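CDP-6-deoxy-L-threo-D-glycero-4-hexulose-3-dehydrase (PDB 3BCX) probably catalyses the C-3 dehydration of CDP-6-deoxy-L-threo-D-glycero-4-hexulose, using a pyridoxal-phosphate-type cofactor together with iron in an aspartate aminotransferase fold. Local coordinates at residues P100-R105 with N185-E190; G119-V124 with G379-Q384; G209-V214 with G228-Q233; A219-M224 with D341-G346; E311-N316 with I413-T418. All blocks are in the same frame, centred on the assembly; numbering follows the deposited sequence.

Interaction 1. Residues P100-R105 with N185-E190; sequences PKLGVR and NLWLIE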
# COMPACT_ATOMS: atom_id res chain seq x y z
N PRO A 100 21.77 -1.25 -2.94
CA PRO A 100 23.22 -1.45 -3.07
C PRO A 100 23.69 -1.34 -4.52
O PRO A 100 24.88 -1.21 -4.77
CB PRO A 100 23.43 -2.84 -2.47
CG PRO A 100 22.11 -3.53 -2.72
CD PRO A 100 21.12 -2.45 -2.39
N LYS A 101 22.76 -1.38 -5.47
CA LYS A 101 23.12 -1.25 -6.88
C LYS A 101 23.61 0.18 -7.18
O LYS A 101 24.24 0.43 -8.21
CB LYS A 101 21.92 -1.56 -7.79
CG LYS A 101 21.48 -3.02 -7.81
CD LYS A 101 20.30 -3.19 -8.76
CE LYS A 101 19.79 -4.62 -8.79
NZ LYS A 101 20.83 -5.57 -9.24
N LEU A 102 23.31 1.11 -6.28
CA LEU A 102 23.74 2.49 -6.44
C LEU A 102 25.14 2.68 -5.86
O LEU A 102 25.63 3.80 -5.75
CB LEU A 102 22.76 3.45 -5.75
CG LEU A 102 21.35 3.40 -6.34
CD1 LEU A 102 20.43 4.43 -5.66
CD2 LEU A 102 21.44 3.66 -7.82
N GLY A 103 25.77 1.59 -5.46
CA GLY A 103 27.11 1.67 -4.92
C GLY A 103 27.38 2.69 -3.83
O GLY A 103 26.65 2.78 -2.85
N VAL A 104 28.44 3.47 -4.01
CA VAL A 104 28.86 4.45 -3.02
C VAL A 104 27.85 5.55 -2.67
O VAL A 104 27.94 6.14 -1.60
CB VAL A 104 30.26 5.06 -3.41
CG1 VAL A 104 30.10 6.17 -4.44
CG2 VAL A 104 30.98 5.57 -2.18
N ARG A 105 26.89 5.84 -3.54
CA ARG A 105 25.94 6.87 -3.15
C ARG A 105 24.58 6.34 -2.73
O ARG A 105 23.57 7.04 -2.78
CB ARG A 105 25.79 7.93 -4.24
CG ARG A 105 24.55 7.85 -5.05
CD ARG A 105 24.66 8.76 -6.26
NE ARG A 105 24.36 10.15 -6.01
CZ ARG A 105 23.87 10.95 -6.95
NH1 ARG A 105 23.64 10.46 -8.16
NH2 ARG A 105 23.54 12.19 -6.65
N ASN A 185 26.64 16.90 -4.85
CA ASN A 185 26.25 15.61 -5.44
C ASN A 185 25.19 14.89 -4.61
O ASN A 185 25.26 13.68 -4.37
CB ASN A 185 27.49 14.72 -5.60
CG ASN A 185 28.48 15.28 -6.61
OD1 ASN A 185 28.15 15.45 -7.79
ND2 ASN A 185 29.69 15.56 -6.15
N LEU A 186 24.19 15.65 -4.19
CA LEU A 186 23.11 15.12 -3.38
C LEU A 186 21.95 14.67 -4.25
O LEU A 186 21.72 15.22 -5.33
CB LEU A 186 22.62 16.19 -2.41
CG LEU A 186 23.67 16.84 -1.51
CD1 LEU A 186 23.03 17.95 -0.67
CD2 LEU A 186 24.30 15.77 -0.62
N TRP A 187 21.23 13.66 -3.78
CA TRP A 187 20.05 13.18 -4.49
C TRP A 187 18.96 14.19 -4.18
O TRP A 187 18.95 14.78 -3.10
CB TRP A 187 19.59 11.82 -3.95
CG TRP A 187 20.46 10.65 -4.24
CD1 TRP A 187 21.30 10.01 -3.37
CD2 TRP A 187 20.50 9.90 -5.47
NE1 TRP A 187 21.85 8.90 -3.98
CE2 TRP A 187 21.37 8.81 -5.26
CE3 TRP A 187 19.88 10.05 -6.72
CZ2 TRP A 187 21.64 7.85 -6.26
CZ3 TRP A 187 20.14 9.10 -7.71
CH2 TRP A 187 21.01 8.02 -7.47
N LEU A 188 18.03 14.38 -5.11
CA LEU A 188 16.92 15.29 -4.87
C LEU A 188 15.58 14.59 -5.13
O LEU A 188 15.32 14.14 -6.25
CB LEU A 188 17.02 16.54 -5.75
CG LEU A 188 15.75 17.41 -5.71
CD1 LEU A 188 15.56 17.95 -4.30
CD2 LEU A 188 15.84 18.56 -6.71
N ILE A 189 14.75 14.50 -4.11
CA ILE A 189 13.44 13.88 -4.28
C ILE A 189 12.37 14.97 -4.14
O ILE A 189 12.25 15.61 -3.09
CB ILE A 189 13.17 12.77 -3.24
CG1 ILE A 189 14.05 11.55 -3.56
CG2 ILE A 189 11.70 12.36 -3.27
CD1 ILE A 189 14.02 10.49 -2.51
N GLU A 190 11.61 15.17 -5.22
CA GLU A 190 10.54 16.16 -5.25
C GLU A 190 9.19 15.57 -4.87
O GLU A 190 8.61 14.78 -5.62
CB GLU A 190 10.40 16.76 -6.65
CG GLU A 190 11.31 17.93 -6.94
CD GLU A 190 11.03 18.52 -8.31
OE1 GLU A 190 11.39 17.89 -9.32
OE2 GLU A 190 10.44 19.62 -8.36
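A bend at chi3 (-82°) folds the otherwise drawn-out side chain of Arg105 over the indole of Trp187, which its own first torsion, with CG anti to the carbonyl carbon, holds beside its backbone N. The guanidinium lies flat on one face of the ring, with planes 18° apart. CZ of Arg105 stands 3.7 Å from the centroid of the six-membered ring of Trp187, close to its normal, which makes this a cation-pi stack. The aliphatic part packs too, with Arg105 CG 3.2 Å from Trp187 CZ2. The indole N-H turns to the backbone of the same arginine: Trp187 NE1 donates to Arg105 O at 2.8 Å, almost straight (177°) and in the ring plane. Arg105 NH2 reaches back to Asn185 O at 3.2 Å, a bent bond from above the carbonyl plane. Asn185 is the positive-phi residue of the Schellman motif that ends helix 174-184. Leu102, itself part of a benzamidine pocket, brings CD1 to 3.7 Å from Trp187 CZ2. The contact thus ties the loop after helix 86-96 to the start of strand 187-191. Arg105 fixes the indole in plane and from above, and the indole's pi face probably tempers the arginine's charge.

Interaction 2. Residues G119-V124 with G379-Q384; sequences GFPTTV and GNLTRQ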
# COMPACT_ATOMS: atom_id res chain seq x y z
N GLY A 119 5.67 20.48 7.29
CA GLY A 119 5.12 19.69 6.20
C GLY A 119 4.24 18.52 6.63
O GLY A 119 3.71 18.49 7.74
N PHE A 120 4.09 17.56 5.72
CA PHE A 120 3.27 16.39 5.99
C PHE A 120 4.16 15.25 6.51
O PHE A 120 5.24 15.00 5.98
CB PHE A 120 2.57 15.97 4.69
CG PHE A 120 1.41 15.04 4.91
CD1 PHE A 120 0.28 15.47 5.61
CD2 PHE A 120 1.45 13.74 4.42
CE1 PHE A 120 -0.79 14.60 5.82
CE2 PHE A 120 0.38 12.88 4.62
CZ PHE A 120 -0.74 13.31 5.33
N PRO A 121 3.72 14.55 7.57
CA PRO A 121 4.51 13.45 8.14
C PRO A 121 5.14 12.43 7.18
O PRO A 121 6.32 12.09 7.34
CB PRO A 121 3.55 12.81 9.16
CG PRO A 121 2.19 13.30 8.74
CD PRO A 121 2.44 14.70 8.28
N THR A 122 4.40 11.93 6.20
CA THR A 122 4.98 10.94 5.29
C THR A 122 6.00 11.47 4.28
O THR A 122 6.51 10.71 3.46
CB THR A 122 3.88 10.17 4.53
OG1 THR A 122 3.12 11.07 3.73
CG2 THR A 122 2.95 9.45 5.52
N THR A 123 6.30 12.76 4.33
CA THR A 123 7.32 13.34 3.45
C THR A 123 8.66 13.06 4.13
O THR A 123 9.70 12.93 3.48
CB THR A 123 7.20 14.88 3.32
OG1 THR A 123 5.95 15.22 2.71
CG2 THR A 123 8.33 15.44 2.46
N VAL A 124 8.62 12.93 5.46
CA VAL A 124 9.82 12.70 6.25
C VAL A 124 9.94 11.28 6.83
O VAL A 124 11.06 10.77 7.02
CB VAL A 124 9.90 13.73 7.40
CG1 VAL A 124 11.15 13.52 8.23
CG2 VAL A 124 9.87 15.14 6.82
N GLY A 379 2.31 21.17 11.05
CA GLY A 379 2.65 22.42 11.71
C GLY A 379 4.16 22.44 11.91
O GLY A 379 4.87 23.13 11.18
N ASN A 380 4.62 21.70 12.90
CA ASN A 380 6.05 21.58 13.19
C ASN A 380 6.25 20.13 13.60
O ASN A 380 5.98 19.75 14.74
CB ASN A 380 6.49 22.52 14.31
CG ASN A 380 7.98 22.44 14.59
OD1 ASN A 380 8.58 23.37 15.15
ND2 ASN A 380 8.60 21.32 14.23
N LEU A 381 6.70 19.31 12.65
CA LEU A 381 6.91 17.90 12.88
C LEU A 381 7.65 17.58 14.17
O LEU A 381 7.26 16.66 14.89
CB LEU A 381 7.65 17.29 11.69
CG LEU A 381 6.85 17.03 10.41
CD1 LEU A 381 7.80 16.63 9.30
CD2 LEU A 381 5.82 15.93 10.64
N THR A 382 8.71 18.33 14.47
CA THR A 382 9.50 18.09 15.67
C THR A 382 8.70 18.18 16.97
O THR A 382 9.09 17.61 17.99
CB THR A 382 10.68 19.08 15.78
OG1 THR A 382 10.18 20.41 15.99
CG2 THR A 382 11.50 19.05 14.50
N ARG A 383 7.57 18.89 16.93
CA ARG A 383 6.72 19.04 18.11
C ARG A 383 5.58 18.01 18.15
O ARG A 383 4.80 17.98 19.10
CB ARG A 383 6.13 20.45 18.16
CG ARG A 383 7.18 21.56 18.27
CD ARG A 383 6.52 22.92 18.40
NE ARG A 383 7.50 23.99 18.53
CZ ARG A 383 8.21 24.23 19.63
NH1 ARG A 383 8.04 23.49 20.71
NH2 ARG A 383 9.08 25.23 19.64
N GLN A 384 5.49 17.18 17.11
CA GLN A 384 4.46 16.16 17.06
C GLN A 384 4.83 15.07 18.04
O GLN A 384 6.00 14.69 18.15
CB GLN A 384 4.36 15.57 15.64
CG GLN A 384 3.68 16.50 14.66
CD GLN A 384 2.18 16.59 14.89
OE1 GLN A 384 1.53 17.55 14.47
NE2 GLN A 384 1.62 15.58 15.56
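Leu381 meets Val124 and Pro121 with its two methyl branches spread between them, and no hydrogen bond crosses the contact. The leucine's CG lies anti to the carbonyl carbon (chi1 -76°), which aims the isobutyl group at the first turn of helix 121-129, and a chi2 of 171° sends CD1 toward Val124 and CD2 toward Pro121. CD1 packs against CG2 of Val124 at 3.6 Å. CD2 faces the proline instead, 3.8 Å from Pro121 CA and 4.1 Å from Pro121 CB. On the valine it is the branch beside the backbone N that does the touching, because CG1 takes the position anti to that nitrogen (chi1 -179°). The side chains of Val124 and Leu381 run antiparallel alongside one another rather than meeting head-on. Nearby the two segments draw together at two glycines, the CA atoms of Gly119 and Gly379 being 6.6 Å apart. Phe120 is turned away from the leucine, and the ring CD of Pro121 sits 3.4 Å above one face of its phenyl plane. That phenyl group and the proline both pack on Tyr282 of the second subunit, so the contact lies at the dimer interface. Just outside the pairing of these residues, backbone hydrogen bonds join Gly119 with Ala378 and Leu381 with Ala117. The whole joins the crossing from strand 112-116 into helix 121-129 with the 3-10 turn at 381-383: packing among the loops that follow strand 112-116, near strand 133-137, in the large domain of the aspartate aminotransferase fold.

Interaction 3. Residues G209-V214 with G228-Q233; sequences GDIGTV and GAVFTQ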
# COMPACT_ATOMS: atom_id res chain seq x y z
N GLY A 209 14.23 16.92 -9.92
CA GLY A 209 14.98 15.99 -9.09
C GLY A 209 15.18 14.62 -9.71
O GLY A 209 14.77 14.38 -10.85
N ASP A 210 15.81 13.72 -8.96
CA ASP A 210 16.05 12.37 -9.45
C ASP A 210 14.76 11.56 -9.41
O ASP A 210 14.55 10.69 -10.26
CB ASP A 210 17.13 11.70 -8.61
CG ASP A 210 18.41 12.50 -8.59
OD1 ASP A 210 18.57 13.35 -7.69
OD2 ASP A 210 19.25 12.29 -9.48
N ILE A 211 13.90 11.84 -8.43
CA ILE A 211 12.63 11.12 -8.32
C ILE A 211 11.54 12.09 -7.89
O ILE A 211 11.78 13.00 -7.10
CB ILE A 211 12.71 9.97 -7.27
CG1 ILE A 211 13.85 9.01 -7.61
CG2 ILE A 211 11.39 9.20 -7.25
CD1 ILE A 211 14.13 8.01 -6.51
N GLY A 212 10.33 11.88 -8.42
CA GLY A 212 9.19 12.71 -8.07
C GLY A 212 8.02 11.84 -7.63
O GLY A 212 7.85 10.73 -8.14
N THR A 213 7.20 12.34 -6.71
CA THR A 213 6.06 11.60 -6.19
C THR A 213 4.78 12.42 -6.24
O THR A 213 4.83 13.65 -6.20
CB THR A 213 6.28 11.21 -4.71
OG1 THR A 213 6.38 12.40 -3.93
CG2 THR A 213 7.56 10.38 -4.54
N VAL A 214 3.64 11.75 -6.31
CA VAL A 214 2.35 12.44 -6.34
C VAL A 214 1.27 11.57 -5.67
O VAL A 214 1.40 10.35 -5.60
CB VAL A 214 1.95 12.82 -7.81
CG1 VAL A 214 1.73 11.57 -8.65
CG2 VAL A 214 0.72 13.72 -7.79
N GLY A 228 -1.27 6.62 -5.80
CA GLY A 228 -0.21 7.60 -5.95
C GLY A 228 0.72 7.09 -7.02
O GLY A 228 0.51 6.01 -7.57
N ALA A 229 1.76 7.87 -7.31
CA ALA A 229 2.71 7.46 -8.31
C ALA A 229 4.12 7.96 -8.02
O ALA A 229 4.29 9.00 -7.36
CB ALA A 229 2.25 7.95 -9.69
N VAL A 230 5.11 7.22 -8.50
CA VAL A 230 6.51 7.57 -8.36
C VAL A 230 6.98 7.73 -9.80
O VAL A 230 6.65 6.91 -10.65
CB VAL A 230 7.34 6.43 -7.71
CG1 VAL A 230 8.80 6.86 -7.58
CG2 VAL A 230 6.78 6.10 -6.35
N PHE A 231 7.71 8.79 -10.09
CA PHE A 231 8.18 8.99 -11.46
C PHE A 231 9.62 9.46 -11.51
O PHE A 231 10.13 10.07 -10.56
CB PHE A 231 7.24 9.95 -12.21
CG PHE A 231 6.93 11.22 -11.46
CD1 PHE A 231 7.74 12.33 -11.59
CD2 PHE A 231 5.80 11.29 -10.64
CE1 PHE A 231 7.44 13.52 -10.92
CE2 PHE A 231 5.49 12.47 -9.96
CZ PHE A 231 6.31 13.59 -10.10
N THR A 232 10.29 9.14 -12.61
CA THR A 232 11.70 9.47 -12.75
C THR A 232 12.11 9.46 -14.22
O THR A 232 11.35 9.03 -15.09
CB THR A 232 12.55 8.43 -11.98
OG1 THR A 232 13.93 8.82 -11.98
CG2 THR A 232 12.42 7.05 -12.63
N GLN A 233 13.32 9.93 -14.49
CA GLN A 233 13.83 9.95 -15.85
C GLN A 233 14.94 8.90 -16.03
O GLN A 233 15.42 8.67 -17.14
CB GLN A 233 14.34 11.36 -16.18
CG GLN A 233 13.26 12.41 -15.97
CD GLN A 233 13.69 13.82 -16.35
OE1 GLN A 233 14.06 14.07 -17.50
NE2 GLN A 233 13.64 14.74 -15.39
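Thr232 OG1 donates to Asp210 O at 2.6 Å, with the hydroxyl almost in line with the carbonyl bond (176°). Thr232 OG1 also accepts a weak bond from Ser234 N. Beyond it the backbones pair: Gly212 N to Phe231 O and Phe231 N to Gly212 O are both 2.8 Å, and Val214 N to Ala229 O and Ala229 N to Val214 O are both 3.0 Å. Gly212-Phe231 and Val214-Ala229 are therefore hydrogen-bonded pairs, with Thr213-Val230 a non-hydrogen-bonded pair between them. The strand axes run antiparallel at 160°. In the mixed sheet of this aspartate aminotransferase fold, strand 228-232 is the one strand that runs against both its neighbours, 211-215 and 79-83. Phe231 holds CG between the backbone N and the carbonyl carbon (chi1 49°), which swings the ring back over Gly212. Gly212 O lies 3.2 Å above the plane of the Phe231 ring, over its centre, and Gly212 CA forms a CH-pi contact 3.8 Å from the centroid. CG1 of Val214 comes to that ring's edge on the same sheet face. On the face toward helices 86-96 and 235-245, Ile211 CG2 meets Val230 CG1 at 3.5 Å.

Interaction 4. Residues A219-M224 with D341-G346; sequences AHHITM and DPSWFG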
# COMPACT_ATOMS: atom_id res chain seq x y z
N ALA A 219 -8.60 14.48 -1.84
CA ALA A 219 -8.26 15.88 -1.65
C ALA A 219 -7.65 16.48 -2.91
O ALA A 219 -7.85 17.65 -3.22
CB ALA A 219 -7.32 16.05 -0.47
N HIS A 220 -6.89 15.66 -3.64
CA HIS A 220 -5.80 16.16 -4.46
C HIS A 220 -6.28 16.50 -5.87
O HIS A 220 -7.45 16.30 -6.20
CB HIS A 220 -4.66 15.13 -4.53
CG HIS A 220 -3.94 14.95 -3.23
ND1 HIS A 220 -4.56 14.42 -2.11
CD2 HIS A 220 -2.67 15.21 -2.87
CE1 HIS A 220 -3.68 14.37 -1.12
NE2 HIS A 220 -2.53 14.84 -1.55
N HIS A 221 -5.37 17.01 -6.69
CA HIS A 221 -5.71 17.43 -8.05
C HIS A 221 -6.54 16.38 -8.80
O HIS A 221 -7.51 16.73 -9.47
CB HIS A 221 -4.43 17.79 -8.79
CG HIS A 221 -3.70 18.95 -8.18
ND1 HIS A 221 -3.80 20.23 -8.68
CD2 HIS A 221 -2.92 19.03 -7.08
CE1 HIS A 221 -3.10 21.05 -7.91
NE2 HIS A 221 -2.56 20.34 -6.93
N ILE A 222 -6.16 15.11 -8.70
CA ILE A 222 -6.94 14.03 -9.30
C ILE A 222 -6.97 12.88 -8.29
O ILE A 222 -6.09 12.76 -7.44
CB ILE A 222 -6.37 13.51 -10.66
CG1 ILE A 222 -4.95 12.99 -10.49
CG2 ILE A 222 -6.46 14.61 -11.71
CD1 ILE A 222 -4.40 12.33 -11.74
N THR A 223 -7.98 12.02 -8.40
CA THR A 223 -8.11 10.92 -7.45
C THR A 223 -8.38 9.55 -8.06
O THR A 223 -8.83 9.43 -9.20
CB THR A 223 -9.24 11.22 -6.45
OG1 THR A 223 -9.26 10.22 -5.42
CG2 THR A 223 -10.59 11.22 -7.18
N MET A 224 -8.11 8.52 -7.26
CA MET A 224 -8.33 7.12 -7.60
C MET A 224 -8.95 6.54 -6.33
O MET A 224 -9.13 5.33 -6.22
CB MET A 224 -7.01 6.36 -7.82
CG MET A 224 -6.21 6.68 -9.05
SD MET A 224 -4.80 5.54 -9.04
CE MET A 224 -3.84 6.10 -10.45
N ASP A 341 4.80 29.05 -11.33
CA ASP A 341 3.39 29.15 -11.69
C ASP A 341 2.72 27.96 -11.00
O ASP A 341 2.47 26.92 -11.61
CB ASP A 341 3.22 29.09 -13.21
CG ASP A 341 1.76 29.19 -13.64
OD1 ASP A 341 0.94 29.73 -12.86
OD2 ASP A 341 1.44 28.75 -14.76
N PRO A 342 2.43 28.13 -9.71
CA PRO A 342 1.97 27.02 -8.88
C PRO A 342 0.57 26.56 -9.28
O PRO A 342 -0.28 27.38 -9.62
CB PRO A 342 1.94 27.62 -7.48
CG PRO A 342 1.71 29.07 -7.71
CD PRO A 342 2.43 29.41 -8.98
N SER A 343 0.34 25.25 -9.24
CA SER A 343 -1.02 24.71 -9.27
C SER A 343 -1.58 24.53 -7.86
O SER A 343 -1.56 23.44 -7.31
CB SER A 343 -1.04 23.37 -10.01
OG SER A 343 -2.37 22.95 -10.27
N TRP A 344 -2.07 25.63 -7.29
CA TRP A 344 -2.51 25.63 -5.90
C TRP A 344 -3.38 24.47 -5.48
O TRP A 344 -4.33 24.08 -6.19
CB TRP A 344 -3.22 26.95 -5.56
CG TRP A 344 -2.34 28.16 -5.72
CD1 TRP A 344 -2.27 28.99 -6.81
CD2 TRP A 344 -1.37 28.64 -4.78
NE1 TRP A 344 -1.31 29.95 -6.60
CE2 TRP A 344 -0.74 29.76 -5.37
CE3 TRP A 344 -0.96 28.23 -3.51
CZ2 TRP A 344 0.28 30.48 -4.72
CZ3 TRP A 344 0.06 28.94 -2.86
CH2 TRP A 344 0.66 30.05 -3.47
N PHE A 345 -3.05 23.91 -4.32
CA PHE A 345 -3.76 22.79 -3.72
C PHE A 345 -4.80 23.38 -2.77
O PHE A 345 -5.92 22.86 -2.63
CB PHE A 345 -2.76 21.92 -2.96
CG PHE A 345 -3.37 20.74 -2.26
CD1 PHE A 345 -3.95 20.89 -1.00
CD2 PHE A 345 -3.34 19.47 -2.84
CE1 PHE A 345 -4.49 19.79 -0.33
CE2 PHE A 345 -3.88 18.37 -2.18
CZ PHE A 345 -4.45 18.53 -0.92
N GLY A 346 -4.42 24.48 -2.12
CA GLY A 346 -5.29 25.16 -1.18
C GLY A 346 -4.86 26.61 -1.04
O GLY A 346 -3.90 27.04 -1.67
O HOH W 1 -7.21 20.63 -3.28
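His220 and Phe345 join two irregular segments of the aspartate aminotransferase fold. One is the loop between strands 211-215 and 228-232, which in relatives usually carries the cofactor-binding lysine; here it holds histidines, and His220 probably occupies the lysine's position. The other leads into strand 347-351. The aromatic contact is edge-to-face (T-shaped): the phenyl edge points at one face of the imidazole, with planes at 74° and centroids 4.9 Å apart. Phe345 CE2 does the touching, 3.5 Å from His220 CD2 and offset toward the imidazole rim. Phe345 holds CG anti to its N (chi1 178°), which carries the phenyl group across to His220. The apolar part is small, Ala219 CB resting 3.8 Å from Phe345 CZ. Among polar groups, His221 turns its imidazole edge to Ser343: CE1 of His221 is 2.9 Å from Ser343 O, which lies near the ring plane. The angle from His221 NE2 to that carbonyl is poor; NE2 is instead bonded to Asp194 O, which probably limits the ring's rotation. Water completes the contact. One molecule donates to both backbones, at 3.0 Å from Ala219 O and 2.7 Å from Phe345 O, and its oxygen stands over the centre of the Phe345 ring.

Interaction 5. Residues E311-N316 with I413-T418; sequences EKRKAN and IYPGLT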
# COMPACT_ATOMS: atom_id res chain seq x y z
N GLU A 311 -6.19 25.02 -14.29
CA GLU A 311 -6.60 26.34 -14.74
C GLU A 311 -7.59 26.96 -13.74
O GLU A 311 -7.46 28.12 -13.36
CB GLU A 311 -7.22 26.19 -16.13
CG GLU A 311 -7.76 27.43 -16.78
CD GLU A 311 -8.26 27.16 -18.20
OE1 GLU A 311 -9.00 26.16 -18.39
OE2 GLU A 311 -7.92 27.93 -19.12
N LYS A 312 -8.57 26.18 -13.31
CA LYS A 312 -9.58 26.64 -12.35
C LYS A 312 -8.99 26.97 -10.98
O LYS A 312 -9.38 27.95 -10.34
CB LYS A 312 -10.70 25.60 -12.21
CG LYS A 312 -11.45 25.36 -13.51
CD LYS A 312 -12.42 24.18 -13.44
CE LYS A 312 -13.63 24.47 -12.57
NZ LYS A 312 -14.57 23.30 -12.58
N ARG A 313 -8.06 26.13 -10.51
CA ARG A 313 -7.44 26.37 -9.21
C ARG A 313 -6.70 27.71 -9.25
O ARG A 313 -6.76 28.48 -8.30
CB ARG A 313 -6.47 25.23 -8.86
CG ARG A 313 -7.18 23.95 -8.47
CD ARG A 313 -6.25 22.76 -8.49
NE ARG A 313 -6.87 21.56 -7.94
CZ ARG A 313 -7.05 21.34 -6.63
NH1 ARG A 313 -6.64 22.23 -5.74
NH2 ARG A 313 -7.64 20.22 -6.23
N LYS A 314 -6.02 27.98 -10.36
CA LYS A 314 -5.29 29.24 -10.50
C LYS A 314 -6.26 30.42 -10.56
O LYS A 314 -5.94 31.53 -10.10
CB LYS A 314 -4.43 29.22 -11.76
CG LYS A 314 -3.31 28.21 -11.76
CD LYS A 314 -2.60 28.22 -13.10
CE LYS A 314 -1.57 27.13 -13.23
NZ LYS A 314 -0.99 27.09 -14.60
N ALA A 315 -7.44 30.18 -11.12
CA ALA A 315 -8.46 31.21 -11.25
C ALA A 315 -9.07 31.52 -9.88
O ALA A 315 -9.10 32.68 -9.46
CB ALA A 315 -9.55 30.76 -12.23
N ASN A 316 -9.55 30.49 -9.20
CA ASN A 316 -10.13 30.64 -7.87
C ASN A 316 -9.13 31.32 -6.93
O ASN A 316 -9.50 32.19 -6.15
CB ASN A 316 -10.53 29.29 -7.30
CG ASN A 316 -11.79 28.74 -7.92
OD1 ASN A 316 -12.25 27.65 -7.56
ND2 ASN A 316 -12.37 29.49 -8.85
N ILE A 413 -9.95 26.24 -2.77
CA ILE A 413 -9.92 26.96 -4.05
C ILE A 413 -9.93 25.91 -5.16
O ILE A 413 -9.60 26.20 -6.30
CB ILE A 413 -8.66 27.85 -4.21
CG1 ILE A 413 -7.41 27.11 -3.70
CG2 ILE A 413 -8.87 29.18 -3.51
CD1 ILE A 413 -6.95 25.96 -4.59
N TYR A 414 -10.33 24.69 -4.80
CA TYR A 414 -10.37 23.58 -5.74
C TYR A 414 -11.52 23.69 -6.75
O TYR A 414 -12.54 24.33 -6.47
CB TYR A 414 -10.42 22.25 -4.96
CG TYR A 414 -11.76 21.91 -4.34
CD1 TYR A 414 -12.60 20.98 -4.94
CD2 TYR A 414 -12.18 22.51 -3.16
CE1 TYR A 414 -13.83 20.65 -4.38
CE2 TYR A 414 -13.40 22.19 -2.58
CZ TYR A 414 -14.22 21.25 -3.20
OH TYR A 414 -15.43 20.91 -2.66
N PRO A 415 -11.38 23.05 -7.92
CA PRO A 415 -12.36 23.05 -9.02
C PRO A 415 -13.84 22.97 -8.64
O PRO A 415 -14.69 23.43 -9.40
CB PRO A 415 -11.92 21.86 -9.86
CG PRO A 415 -10.43 21.86 -9.68
CD PRO A 415 -10.31 22.07 -8.19
N GLY A 416 -14.14 22.39 -7.48
CA GLY A 416 -15.53 22.27 -7.06
C GLY A 416 -16.13 23.55 -6.50
O GLY A 416 -17.31 23.61 -6.19
N LEU A 417 -15.30 24.59 -6.38
CA LEU A 417 -15.75 25.86 -5.83
C LEU A 417 -15.96 26.92 -6.91
O LEU A 417 -15.06 27.18 -7.71
CB LEU A 417 -14.73 26.37 -4.81
CG LEU A 417 -14.91 25.99 -3.33
CD1 LEU A 417 -15.63 24.67 -3.18
CD2 LEU A 417 -13.54 25.95 -2.68
N THR A 418 -17.14 27.52 -6.93
CA THR A 418 -17.47 28.57 -7.90
C THR A 418 -17.27 29.94 -7.27
O THR A 418 -16.95 30.05 -6.08
CB THR A 418 -18.93 28.49 -8.37
OG1 THR A 418 -19.80 28.68 -7.25
CG2 THR A 418 -19.23 27.15 -9.01
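Arg313 lays one face of its guanidinium against Tyr414 and Pro415, touching the proline ring and the tyrosine's CB rather than its aromatic ring. Pro415 CD is 3.5 Å from Arg313 NE and Tyr414 CB is 3.7 Å from Arg313 NH2. The arginine and tyrosine side chains pass at a slant; with CB as the touching atom and the guanidinium and phenol planes 42° apart, the two are not stacked. The chain of Arg313 is extended from CG to NE (chi3 172°), and this straight run carries the guanidinium out over Pro415 and Tyr414. Ile413 crosses it at about a right angle, its CD1 3.9 Å from Arg313 NH1. One helical turn on, Asn316 CB packs against Ile413 CB, also at 3.9 Å. On the other flank Lys312 bends at chi3 (71°), bringing NZ to within 3.2 Å of Pro415 O, to which it donates; the nitrogen stands tilted out of the carbonyl plane. The partner loop forms a type I turn from Tyr414 to Leu417, closed by Leu417 N to Tyr414 O, and Thr418 then takes the N-cap of helix 419-432. The contact thus sets the long helix 293-323 against the link between strand 408-411 and the C-terminal helix. Carbon over its face gives Arg313 packing alone, while the carbonyls of Trp344 and Phe345, both bonded to NH1, probably offset the cost of burying the cation.

How the interactions relate
Interactions 1 and 3 share the large mixed sheet: strands 187-191 and 211-215 are neighbours in it, Asp210 N probably bonds Leu188 O at 2.8 Å, and the centres lie 14 Å apart. The loop after strand 211-215 carries the chain on to interaction 4, which holds His220, probably at the cofactor lysine's position and thus at the active site. Interactions 4 and 5, 10 Å apart by centres, are coupled by a salt bridge, Lys314 NZ to Asp341 OD2 at 2.9 Å. Interaction 2 touches none of the others, but like interaction 4 it reaches the second subunit. Interaction 1 borders a benzamidine site and lies 38 Å between centres from interaction 5.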